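Local coordinates for protein anti-restriction endonuclease (Enterobacteria phage T4, PDB 3WX4) that mimics DNA to block DNA binding by the bacterial histone-like protein H-NS, and strongly inhibits the host McrA restriction endonuclease, at residues Val8-Phe13 with Tyr60-Pro65; Ile15-Lys20 with Glu86-Phe91. All blocks are in the same frame, centred on the assembly; numbering follows the deposited sequence.

Contact 1. Residues Val8-Phe13 with Tyr60-Pro65; sequences VVQYTF and YFYVIP
Phe13 and Val63 meet at the apolar centre of this antiparallel strand pair, CB of Phe13 lying 4.0 Å from CG2 of Val63. With CG anti to the backbone nitrogen (chi1 -174°), the Phe13 ring leads off away from the partner strand and leaves its CB to make the contact. Val63 also faces its direct pairing partner Tyr11, and its compact, branched side chain packs against both Tyr11 CB and Phe13 CB. The Tyr11 ring turns its edge to Pro65, whose CD lies in the ring plane 4.0 Å from Tyr11 CE2, while CG1 of Val9 covers one ring face near the rim.

On the other face of the sheet, Thr12 CG2 packs obliquely on the Tyr60 ring. The extended side chain of Gln10 passes obliquely over Ile64, its CB nearest CG1 and its NE2 nearest CD1. Its amide plane is 43° from the ring plane of Tyr62, and OE1 approaches CB of Tyr62 at 3.4 Å.

Between the two faces, backbone hydrogen bonds join the strands. Tyr11 with Val63 and Phe13 with Phe61 are hydrogen-bonded pairs, and Thr12 with Tyr62 is the non-hydrogen-bonded pair between them. Tyr11 N donates to Val63 O at 2.7 Å in a nearly straight bond (167°); the return bond from Val63 N to Tyr11 O is more bent. Phe13 N reaches Phe61 O at 2.9 Å and Phe61 N reaches Phe13 O at 2.8 Å. Toward the end of the pairing, Val9 O is buried without a polar partner.

Helix 71-84 covers the Tyr11, Phe13 and Val63 face through Ile71, Val74 and Leu75, whereas Tyr52 lies on the opposite face and hydrogen-bonds Thr12 OG1. Strand 47-51 flanks 60-65, and a strand of the second subunit pairs with 8-13, continuing the sheet across the dimer.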
loop_
_atom_site.group_PDB
_atom_site.type_symbol
_atom_site.label_atom_id
_atom_site.label_comp_id
_atom_site.label_asym_id
_atom_site.label_seq_id
_atom_site.Cartn_x
_atom_site.Cartn_y
_atom_site.Cartn_z
ATOM N N VAL A 8 -7.499 -11.105 1.679
ATOM C CA VAL A 8 -6.870 -10.678 0.427
ATOM C C VAL A 8 -5.537 -11.463 0.376
ATOM O O VAL A 8 -5.085 -11.986 1.382
ATOM C CB VAL A 8 -6.675 -9.126 0.429
ATOM C CG1 VAL A 8 -5.931 -8.691 1.667
ATOM C CG2 VAL A 8 -5.970 -8.664 -0.829
ATOM N N VAL A 9 -4.906 -11.558 -0.777
ATOM C CA VAL A 9 -3.681 -12.326 -0.836
ATOM C C VAL A 9 -2.408 -11.528 -0.596
ATOM O O VAL A 9 -2.261 -10.426 -1.113
ATOM C CB VAL A 9 -3.575 -13.029 -2.206
ATOM C CG1 VAL A 9 -2.319 -13.906 -2.252
ATOM C CG2 VAL A 9 -4.848 -13.909 -2.429
ATOM N N GLN A 10 -1.494 -12.080 0.199
ATOM C CA GLN A 10 -0.177 -11.452 0.424
ATOM C C GLN A 10 0.811 -12.445 -0.217
ATOM O O GLN A 10 0.834 -13.609 0.178
ATOM C CB GLN A 10 0.136 -11.320 1.922
ATOM C CG GLN A 10 1.627 -11.032 2.199
ATOM C CD GLN A 10 1.948 -10.805 3.694
ATOM O OE1 GLN A 10 2.979 -11.289 4.211
ATOM N NE2 GLN A 10 1.092 -10.053 4.377
ATOM N N TYR A 11 1.612 -12.016 -1.194
ATOM C CA TYR A 11 2.525 -12.925 -1.866
ATOM C C TYR A 11 3.930 -12.834 -1.274
ATOM O O TYR A 11 4.287 -11.788 -0.742
ATOM C CB TYR A 11 2.645 -12.555 -3.345
ATOM C CG TYR A 11 1.354 -12.695 -4.095
ATOM C CD1 TYR A 11 0.990 -13.915 -4.637
ATOM C CD2 TYR A 11 0.448 -11.635 -4.179
ATOM C CE1 TYR A 11 -0.269 -14.095 -5.245
ATOM C CE2 TYR A 11 -0.810 -11.811 -4.787
ATOM C CZ TYR A 11 -1.147 -13.058 -5.307
ATOM O OH TYR A 11 -2.408 -13.308 -5.838
ATOM N N THR A 12 4.693 -13.928 -1.379
ATOM C CA THR A 12 6.093 -13.929 -0.969
ATOM C C THR A 12 6.821 -14.028 -2.293
ATOM O O THR A 12 6.697 -15.024 -3.029
ATOM C CB THR A 12 6.441 -15.119 -0.099
ATOM O OG1 THR A 12 5.771 -14.983 1.140
ATOM C CG2 THR A 12 7.931 -15.167 0.156
ATOM N N PHE A 13 7.531 -12.972 -2.632
ATOM C CA PHE A 13 8.259 -12.914 -3.879
ATOM C C PHE A 13 9.745 -13.064 -3.548
ATOM O O PHE A 13 10.270 -12.271 -2.772
ATOM C CB PHE A 13 8.001 -11.548 -4.534
ATOM C CG PHE A 13 8.594 -11.412 -5.894
ATOM C CD1 PHE A 13 9.363 -10.296 -6.223
ATOM C CD2 PHE A 13 8.374 -12.393 -6.870
ATOM C CE1 PHE A 13 9.914 -10.140 -7.490
ATOM C CE2 PHE A 13 8.908 -12.266 -8.156
ATOM C CZ PHE A 13 9.690 -11.130 -8.485
ATOM N N TYR A 60 13.678 -12.105 0.190
ATOM C CA TYR A 60 12.260 -12.367 -0.076
ATOM C C TYR A 60 11.499 -11.122 0.353
ATOM O O TYR A 60 11.872 -10.487 1.335
ATOM C CB TYR A 60 11.652 -13.465 0.779
ATOM C CG TYR A 60 12.295 -14.827 0.801
ATOM C CD1 TYR A 60 13.423 -15.140 0.034
ATOM C CD2 TYR A 60 11.749 -15.817 1.604
ATOM C CE1 TYR A 60 13.982 -16.433 0.080
ATOM C CE2 TYR A 60 12.287 -17.071 1.648
ATOM C CZ TYR A 60 13.397 -17.365 0.885
ATOM O OH TYR A 60 13.857 -18.653 0.953
ATOM N N PHE A 61 10.398 -10.817 -0.333
ATOM C CA PHE A 61 9.571 -9.625 -0.025
ATOM C C PHE A 61 8.120 -10.005 0.081
ATOM O O PHE A 61 7.698 -10.917 -0.642
ATOM C CB PHE A 61 9.725 -8.604 -1.143
ATOM C CG PHE A 61 11.097 -8.071 -1.231
ATOM C CD1 PHE A 61 11.423 -6.889 -0.580
ATOM C CD2 PHE A 61 12.110 -8.822 -1.846
ATOM C CE1 PHE A 61 12.747 -6.457 -0.524
ATOM C CE2 PHE A 61 13.448 -8.416 -1.800
ATOM C CZ PHE A 61 13.772 -7.216 -1.125
ATOM N N TYR A 62 7.366 -9.382 0.982
ATOM C CA TYR A 62 5.932 -9.679 0.989
ATOM C C TYR A 62 5.403 -8.685 -0.037
ATOM O O TYR A 62 5.994 -7.604 -0.225
ATOM C CB TYR A 62 5.256 -9.495 2.354
ATOM C CG TYR A 62 5.324 -8.102 2.976
ATOM C CD1 TYR A 62 4.531 -7.071 2.494
ATOM C CD2 TYR A 62 6.184 -7.837 4.054
ATOM C CE1 TYR A 62 4.576 -5.797 3.052
ATOM C CE2 TYR A 62 6.263 -6.567 4.632
ATOM C CZ TYR A 62 5.452 -5.543 4.124
ATOM O OH TYR A 62 5.479 -4.260 4.609
ATOM N N VAL A 63 4.328 -9.051 -0.745
ATOM C CA VAL A 63 3.778 -8.157 -1.770
ATOM C C VAL A 63 2.252 -8.265 -1.658
ATOM O O VAL A 63 1.716 -9.387 -1.617
ATOM C CB VAL A 63 4.211 -8.594 -3.181
ATOM C CG1 VAL A 63 3.595 -7.688 -4.216
ATOM C CG2 VAL A 63 5.714 -8.500 -3.324
ATOM N N ILE A 64 1.586 -7.124 -1.509
ATOM C CA ILE A 64 0.136 -7.059 -1.410
ATOM C C ILE A 64 -0.360 -6.032 -2.432
ATOM O O ILE A 64 -0.192 -4.815 -2.256
ATOM C CB ILE A 64 -0.331 -6.630 -0.003
ATOM C CG1 ILE A 64 0.241 -7.586 1.044
ATOM C CG2 ILE A 64 -1.896 -6.734 0.111
ATOM C CD1 ILE A 64 0.207 -7.018 2.469
ATOM N N PRO A 65 -0.964 -6.517 -3.531
ATOM C CA PRO A 65 -1.495 -5.657 -4.598
ATOM C C PRO A 65 -2.832 -5.098 -4.159
ATOM O O PRO A 65 -3.544 -5.742 -3.368
ATOM C CB PRO A 65 -1.620 -6.628 -5.781
ATOM C CG PRO A 65 -2.063 -7.881 -5.102
ATOM C CD PRO A 65 -1.140 -7.941 -3.866
#

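Contact 2. Residues Ile15-Lys20 with Glu86-Phe91; sequences IDILEK and EIEDYF
Leu18, which packs on Ile87 across the contact, shares a backbone acceptor with Glu19: Ile15 O, at the N-cap residue of helix 16-24, takes the N-H of Glu19 at 3.0 Å and, weakly, that of Leu18. The 86-91 segment, by contrast, forms a weakly bonded helix; the shortest backbone bond within it is Tyr90 N to Ile87 O at 3.0 Å.

Between the segments the contact is largely apolar. CD2 of Leu18 presses on CD1 of Ile87 at 3.5 Å, tighter than usual for two methyl groups, and the two side chains meet at about a right angle. Ile17 holds CG1 anti to its backbone nitrogen (chi1 -158°), which extends the longer branch toward the C-terminal segment and brings CD1 within 3.9 Å of Ile87 CB. Branched aliphatic side chains offer several methyl groups for close packing where Ile17, Leu18 and Ile87 cross.

This is helix-on-helix packing outside the sheet: Glu86, just past helix 71-84, has positive phi, and from there the chain enters the short helix that packs on helix 16-24. Leu18 also reaches helix 26-43, and Leu21 touches Ile87. The Glu88 chain, bent at chi2 (84°), brings its carboxylate across Ile17 at about a right angle. Its exposed negative charge is consistent with a DNA mimic.

The Phe91 ring closes the other end. Its edge is turned to Ile17, with CE2 3.8 Å from Ile17 CG1, and its CZ lies 3.6 Å from Lys20 CB. Lysine fits here because its aliphatic root packs on the ring while its amino end leads away from the contact.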
loop_
_atom_site.group_PDB
_atom_site.type_symbol
_atom_site.label_atom_id
_atom_site.label_comp_id
_atom_site.label_asym_id
_atom_site.label_seq_id
_atom_site.Cartn_x
_atom_site.Cartn_y
_atom_site.Cartn_z
ATOM N N ILE A 15 13.571 -12.787 -4.592
ATOM C CA ILE A 15 14.350 -12.142 -5.597
ATOM C C ILE A 15 15.704 -12.766 -5.451
ATOM O O ILE A 15 16.504 -12.405 -4.567
ATOM C CB ILE A 15 14.348 -10.610 -5.403
ATOM C CG1 ILE A 15 12.916 -10.091 -5.475
ATOM C CG2 ILE A 15 15.166 -9.948 -6.477
ATOM C CD1 ILE A 15 12.781 -8.576 -5.260
ATOM N N ASP A 16 15.963 -13.768 -6.296
ATOM C CA ASP A 16 17.237 -14.490 -6.234
ATOM C C ASP A 16 18.535 -13.651 -6.146
ATOM O O ASP A 16 19.397 -13.910 -5.278
ATOM C CB ASP A 16 17.383 -15.403 -7.454
ATOM C CG ASP A 16 16.277 -16.506 -7.538
ATOM O OD1 ASP A 16 15.548 -16.807 -6.536
ATOM O OD2 ASP A 16 16.178 -17.093 -8.653
ATOM N N ILE A 17 18.710 -12.688 -7.051
ATOM C CA ILE A 17 19.947 -11.938 -7.035
ATOM C C ILE A 17 20.135 -11.147 -5.725
ATOM O O ILE A 17 21.281 -10.922 -5.303
ATOM C CB ILE A 17 20.084 -11.009 -8.260
ATOM C CG1 ILE A 17 21.547 -10.697 -8.472
ATOM C CG2 ILE A 17 19.276 -9.699 -8.086
ATOM C CD1 ILE A 17 21.881 -10.103 -9.875
ATOM N N LEU A 18 19.033 -10.760 -5.081
ATOM C CA LEU A 18 19.164 -9.997 -3.805
ATOM C C LEU A 18 19.480 -10.954 -2.694
ATOM O O LEU A 18 20.261 -10.607 -1.782
ATOM C CB LEU A 18 17.886 -9.216 -3.443
ATOM C CG LEU A 18 17.794 -7.881 -4.214
ATOM C CD1 LEU A 18 16.356 -7.303 -4.020
ATOM C CD2 LEU A 18 18.903 -6.866 -3.751
ATOM N N GLU A 19 18.865 -12.152 -2.736
ATOM C CA GLU A 19 19.185 -13.144 -1.709
ATOM C C GLU A 19 20.688 -13.476 -1.806
ATOM O O GLU A 19 21.376 -13.586 -0.786
ATOM C CB GLU A 19 18.397 -14.439 -1.904
ATOM C CG GLU A 19 18.828 -15.550 -0.953
ATOM C CD GLU A 19 18.025 -16.827 -1.141
ATOM O OE1 GLU A 19 17.901 -17.236 -2.338
ATOM O OE2 GLU A 19 17.543 -17.388 -0.126
ATOM N N LYS A 20 21.212 -13.635 -3.017
ATOM C CA LYS A 20 22.622 -13.920 -3.153
ATOM C C LYS A 20 23.503 -12.749 -2.690
ATOM O O LYS A 20 24.604 -12.980 -2.173
ATOM C CB LYS A 20 22.983 -14.257 -4.596
ATOM C CG LYS A 20 22.735 -15.689 -4.925
ATOM C CD LYS A 20 22.769 -15.899 -6.435
ATOM C CE LYS A 20 23.113 -17.358 -6.753
ATOM N NZ LYS A 20 24.544 -17.713 -6.316
ATOM N N GLU A 86 21.986 -3.198 -10.993
ATOM C CA GLU A 86 23.057 -3.961 -11.652
ATOM C C GLU A 86 23.870 -4.706 -10.600
ATOM O O GLU A 86 25.093 -4.574 -10.516
ATOM C CB GLU A 86 23.981 -3.020 -12.431
ATOM C CG GLU A 86 23.298 -2.297 -13.600
ATOM C CD GLU A 86 24.256 -1.344 -14.325
ATOM O OE1 GLU A 86 24.441 -0.186 -13.875
ATOM O OE2 GLU A 86 24.845 -1.778 -15.342
ATOM N N ILE A 87 23.157 -5.481 -9.800
ATOM C CA ILE A 87 23.779 -6.240 -8.734
ATOM C C ILE A 87 24.780 -7.299 -9.250
ATOM O O ILE A 87 25.696 -7.682 -8.538
ATOM C CB ILE A 87 22.702 -6.838 -7.879
ATOM C CG1 ILE A 87 21.818 -5.681 -7.343
ATOM C CG2 ILE A 87 23.379 -7.589 -6.664
ATOM C CD1 ILE A 87 20.506 -6.097 -6.748
ATOM N N GLU A 88 24.607 -7.740 -10.499
ATOM C CA GLU A 88 25.533 -8.703 -11.104
ATOM C C GLU A 88 26.977 -8.195 -10.948
ATOM O O GLU A 88 27.894 -8.968 -10.775
ATOM C CB GLU A 88 25.226 -8.861 -12.609
ATOM C CG GLU A 88 23.902 -9.570 -12.881
ATOM C CD GLU A 88 22.687 -8.635 -12.852
ATOM O OE1 GLU A 88 22.860 -7.376 -12.855
ATOM O OE2 GLU A 88 21.555 -9.185 -12.835
ATOM N N ASP A 89 27.168 -6.885 -11.052
ATOM C CA ASP A 89 28.483 -6.294 -10.930
ATOM C C ASP A 89 29.255 -6.782 -9.694
ATOM O O ASP A 89 30.452 -7.071 -9.762
ATOM C CB ASP A 89 28.385 -4.766 -10.809
ATOM C CG ASP A 89 28.045 -4.063 -12.144
ATOM O OD1 ASP A 89 27.717 -4.737 -13.147
ATOM O OD2 ASP A 89 28.090 -2.808 -12.167
ATOM N N TYR A 90 28.571 -6.868 -8.560
ATOM C CA TYR A 90 29.268 -7.235 -7.316
ATOM C C TYR A 90 29.858 -8.603 -7.274
ATOM O O TYR A 90 30.945 -8.814 -6.704
ATOM C CB TYR A 90 28.326 -7.027 -6.129
ATOM C CG TYR A 90 27.865 -5.596 -6.074
ATOM C CD1 TYR A 90 28.767 -4.558 -5.810
ATOM C CD2 TYR A 90 26.542 -5.266 -6.365
ATOM C CE1 TYR A 90 28.348 -3.214 -5.842
ATOM C CE2 TYR A 90 26.114 -3.945 -6.403
ATOM C CZ TYR A 90 27.018 -2.931 -6.141
ATOM O OH TYR A 90 26.558 -1.648 -6.182
ATOM N N PHE A 91 29.150 -9.561 -7.860
ATOM C CA PHE A 91 29.670 -10.915 -7.823
ATOM C C PHE A 91 30.967 -11.086 -8.590
ATOM O O PHE A 91 31.720 -12.027 -8.341
ATOM C CB PHE A 91 28.601 -11.885 -8.311
ATOM C CG PHE A 91 27.361 -11.839 -7.479
ATOM C CD1 PHE A 91 27.354 -12.356 -6.168
ATOM C CD2 PHE A 91 26.208 -11.212 -7.960
ATOM C CE1 PHE A 91 26.203 -12.242 -5.364
ATOM C CE2 PHE A 91 25.057 -11.096 -7.167
ATOM C CZ PHE A 91 25.042 -11.610 -5.871
#

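How the contacts relate
The long first strand supplies residues 8-13, and after it the chain turns straight into helix 16-24, which gives contact 2 its first segment, 15-20. Helix 26-43 and strand 47-51 follow before 60-65 returns to the first strand, so contact 1 closes a loop of 46 intervening residues. Helix 71-84 then leads to 86-91, where contact 2 closes a loop of 65 residues. The two loops cross rather than nest. Contact 1 builds the sheet; contact 2 ties the short helix 88-91, near the C terminus, to helix 16-24. Their centres lie about 21 Å apart, yet they touch where Phe61 packs on Ile15 and Leu18, joining sheet to helix.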